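Local structure of ribosomal-protein-alanine acetyltransferase (Escherichia coli O157:H7, 5ISV) at residues L80-L85 with Y115-F120. The protein probably transfers an acetyl group from acetyl-CoA to the N-terminal alanine of ribosomal protein bS18, as a member of the GNAT family. Numbering follows the deposited sequence.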
ATOM      1  N   LEU A  80      -9.875  -4.739  -6.945  1.00 19.70           N
ATOM      2  CA  LEU A  80      -8.606  -5.445  -6.732  1.00 20.96           C
ATOM      3  C   LEU A  80      -7.721  -4.730  -5.742  1.00 20.22           C
ATOM      4  O   LEU A  80      -7.091  -5.372  -4.916  1.00 21.10           O
ATOM      5  CB  LEU A  80      -7.873  -5.703  -8.048  1.00 22.25           C
ATOM      6  CG  LEU A  80      -8.674  -6.418  -9.147  1.00 24.99           C
ATOM      7  CD1 LEU A  80      -7.699  -6.616 -10.282  1.00 27.94           C
ATOM      8  CD2 LEU A  80      -9.244  -7.704  -8.597  1.00 23.69           C
ATOM      9  N   GLY A  81      -7.764  -3.414  -5.779  1.00 21.73           N
ATOM     10  CA  GLY A  81      -7.029  -2.638  -4.784  1.00 22.31           C
ATOM     11  C   GLY A  81      -7.516  -2.909  -3.362  1.00 22.78           C
ATOM     12  O   GLY A  81      -6.715  -3.180  -2.477  1.00 22.93           O
ATOM     13  N   ARG A  82      -8.838  -2.847  -3.135  1.00 23.06           N
ATOM     14  CA  ARG A  82      -9.438  -3.269  -1.834  1.00 24.14           C
ATOM     15  C   ARG A  82      -9.061  -4.653  -1.446  1.00 22.84           C
ATOM     16  O   ARG A  82      -8.801  -4.902  -0.280  1.00 25.89           O
ATOM     17  CB  ARG A  82     -10.972  -3.275  -1.815  1.00 24.97           C
ATOM     18  CG  ARG A  82     -11.601  -1.982  -1.557  1.00 25.97           C
ATOM     19  CD  ARG A  82     -13.107  -2.069  -1.707  1.00 24.84           C
ATOM     20  NE  ARG A  82     -13.708  -0.775  -1.524  1.00 30.10           N
ATOM     21  CZ  ARG A  82     -14.065  -0.254  -0.341  1.00 31.24           C
ATOM     22  NH1 ARG A  82     -13.904  -0.933   0.793  1.00 32.08           N
ATOM     23  NH2 ARG A  82     -14.591   0.953  -0.309  1.00 32.33           N
ATOM     24  N   ALA A  83      -9.161  -5.591  -2.403  1.00 21.84           N
ATOM     25  CA  ALA A  83      -8.888  -6.979  -2.048  1.00 22.21           C
ATOM     26  C   ALA A  83      -7.460  -7.090  -1.514  1.00 20.79           C
ATOM     27  O   ALA A  83      -7.224  -7.784  -0.539  1.00 24.31           O
ATOM     28  CB  ALA A  83      -9.132  -7.925  -3.235  1.00 23.44           C
ATOM     29  N   LEU A  84      -6.542  -6.430  -2.204  1.00 20.28           N
ATOM     30  CA  LEU A  84      -5.149  -6.519  -1.873  1.00 20.67           C
ATOM     31  C   LEU A  84      -4.862  -5.807  -0.504  1.00 19.78           C
ATOM     32  O   LEU A  84      -4.184  -6.368   0.366  1.00 21.36           O
ATOM     33  CB  LEU A  84      -4.371  -5.916  -3.019  1.00 24.46           C
ATOM     34  CG  LEU A  84      -2.875  -6.100  -2.992  1.00 25.27           C
ATOM     35  CD1 LEU A  84      -2.438  -7.542  -2.841  1.00 23.84           C
ATOM     36  CD2 LEU A  84      -2.254  -5.498  -4.259  1.00 24.02           C
ATOM     37  N   LEU A  85      -5.489  -4.661  -0.282  1.00 19.68           N
ATOM     38  CA  LEU A  85      -5.365  -3.953   0.987  1.00 20.63           C
ATOM     39  C   LEU A  85      -5.955  -4.734   2.135  1.00 22.08           C
ATOM     40  O   LEU A  85      -5.365  -4.840   3.179  1.00 23.78           O
ATOM     41  CB  LEU A  85      -6.035  -2.617   0.875  1.00 22.85           C
ATOM     42  CG  LEU A  85      -5.219  -1.624   0.072  1.00 23.88           C
ATOM     43  CD1 LEU A  85      -6.163  -0.527  -0.399  1.00 28.21           C
ATOM     44  CD2 LEU A  85      -4.007  -1.041   0.844  1.00 25.30           C
ATOM     45  N   TYR A 115      -9.841   4.686   1.335  1.00 20.56           N
ATOM     46  CA  TYR A 115      -9.047   4.460   2.535  1.00 19.08           C
ATOM     47  C   TYR A 115      -9.865   4.788   3.781  1.00 19.67           C
ATOM     48  O   TYR A 115      -9.805   4.045   4.775  1.00 20.45           O
ATOM     49  CB  TYR A 115      -7.696   5.217   2.473  1.00 19.65           C
ATOM     50  CG  TYR A 115      -6.725   4.639   1.420  1.00 21.94           C
ATOM     51  CD1 TYR A 115      -6.566   3.295   1.240  1.00 30.45           C
ATOM     52  CD2 TYR A 115      -5.943   5.486   0.611  1.00 21.86           C
ATOM     53  CE1 TYR A 115      -5.679   2.814   0.309  1.00 33.98           C
ATOM     54  CE2 TYR A 115      -5.049   5.004  -0.321  1.00 22.34           C
ATOM     55  CZ  TYR A 115      -4.934   3.648  -0.486  1.00 24.96           C
ATOM     56  OH  TYR A 115      -4.116   3.035  -1.420  1.00 29.58           O
ATOM     57  N   GLU A 116     -10.653   5.860   3.729  1.00 22.08           N
ATOM     58  CA  GLU A 116     -11.464   6.211   4.900  1.00 24.23           C
ATOM     59  C   GLU A 116     -12.435   5.074   5.192  1.00 24.50           C
ATOM     60  O   GLU A 116     -12.672   4.727   6.347  1.00 26.85           O
ATOM     61  CB  GLU A 116     -12.263   7.446   4.672  1.00 28.26           C
ATOM     62  CG  GLU A 116     -11.547   8.737   4.452  1.00 31.12           C
ATOM     63  CD  GLU A 116     -12.519   9.822   3.978  1.00 34.69           C
ATOM     64  OE1 GLU A 116     -13.678   9.527   3.466  1.00 38.53           O
ATOM     65  OE2 GLU A 116     -12.126  10.980   4.132  1.00 39.22           O
ATOM     66  N   SER A 117     -13.016   4.489   4.144  1.00 25.17           N
ATOM     67  CA  SER A 117     -13.992   3.388   4.334  1.00 25.91           C
ATOM     68  C   SER A 117     -13.349   2.129   4.936  1.00 25.66           C
ATOM     69  O   SER A 117     -14.045   1.286   5.528  1.00 28.72           O
ATOM     70  CB  SER A 117     -14.705   3.077   3.021  1.00 28.29           C
ATOM     71  OG  SER A 117     -13.916   2.245   2.192  1.00 27.75           O
ATOM     72  N   LEU A 118     -12.024   1.980   4.773  1.00 24.03           N
ATOM     73  CA  LEU A 118     -11.286   0.909   5.410  1.00 24.88           C
ATOM     74  C   LEU A 118     -10.832   1.190   6.837  1.00 23.70           C
ATOM     75  O   LEU A 118     -10.233   0.320   7.464  1.00 26.66           O
ATOM     76  CB  LEU A 118     -10.074   0.513   4.561  1.00 22.48           C
ATOM     77  CG  LEU A 118     -10.350  -0.056   3.178  1.00 24.97           C
ATOM     78  CD1 LEU A 118      -9.074  -0.222   2.379  1.00 26.17           C
ATOM     79  CD2 LEU A 118     -11.073  -1.390   3.282  1.00 28.31           C
ATOM     80  N   GLY A 119     -11.089   2.395   7.316  1.00 24.10           N
ATOM     81  CA  GLY A 119     -10.764   2.788   8.698  1.00 24.84           C
ATOM     82  C   GLY A 119      -9.613   3.748   8.818  1.00 24.74           C
ATOM     83  O   GLY A 119      -9.249   4.119   9.957  1.00 24.54           O
ATOM     84  N   PHE A 120      -9.000   4.164   7.705  1.00 22.58           N
ATOM     85  CA  PHE A 120      -7.855   5.120   7.798  1.00 21.37           C
ATOM     86  C   PHE A 120      -8.338   6.518   8.233  1.00 22.12           C
ATOM     87  O   PHE A 120      -9.402   6.949   7.816  1.00 24.21           O
ATOM     88  CB  PHE A 120      -7.128   5.255   6.460  1.00 20.86           C
ATOM     89  CG  PHE A 120      -6.220   4.094   6.104  1.00 18.65           C
ATOM     90  CD1 PHE A 120      -6.721   2.937   5.487  1.00 19.70           C
ATOM     91  CD2 PHE A 120      -4.837   4.178   6.315  1.00 20.33           C
ATOM     92  CE1 PHE A 120      -5.861   1.918   5.151  1.00 20.72           C
ATOM     93  CE2 PHE A 120      -4.002   3.146   5.969  1.00 21.48           C
ATOM     94  CZ  PHE A 120      -4.498   2.021   5.371  1.00 21.45           C
TER
HETATM   95  O   HOH W   1     -14.920  -0.761   3.603  1.00 50.07           O
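R82 reaches across to the C-terminal end of helix 109-117 and grips its last turn in two ways. Its NH2 donates to S117 OG at 2.9 Å, with a bent N-H...O angle of 137° and the hydroxyl 29° out of the guanidinium plane. NH1 donates to a water 3.0 Å away, in that plane, and the water in turn donates a hydrogen bond to the backbone S117 O, joining the two segments a second time. An extended chain from CG to NE gives arginine the necessary span, while serine suits this more exposed side because its OG also bonds L114 O.

The apolar half lies deeper. L85 CD1 comes to the edge of the Y115 ring, 3.4 Å from CE1, and also meets L118 CD1 at 4.0 Å; L85 lies roughly perpendicular to both side chains, its single methyl CD1 touching both. Leucine's apolar methyls suit this buried ring edge. L118 CD2 lies 3.8 Å from R82 NH1, the two side chains running obliquely to each other, so one leucine serves both halves.

G119 ends the helix in a Schellman motif: G119 N bonds E116 O, F120 N bonds Y115 O, and the positive phi of 108° favours glycine.

Y115, the predicted proton donor, lies beside I69 of the predicted acetyl-CoA site, so L85 packs against the ring that carries the probably catalytic hydroxyl. Helices 80-94 and 109-117 meet next to the GNAT sheet: L80 and L84 face strands 43-47 and 50-60, whereas F120, just past helix 109-117, rests with Y115 on strands 99-105 and 136-145.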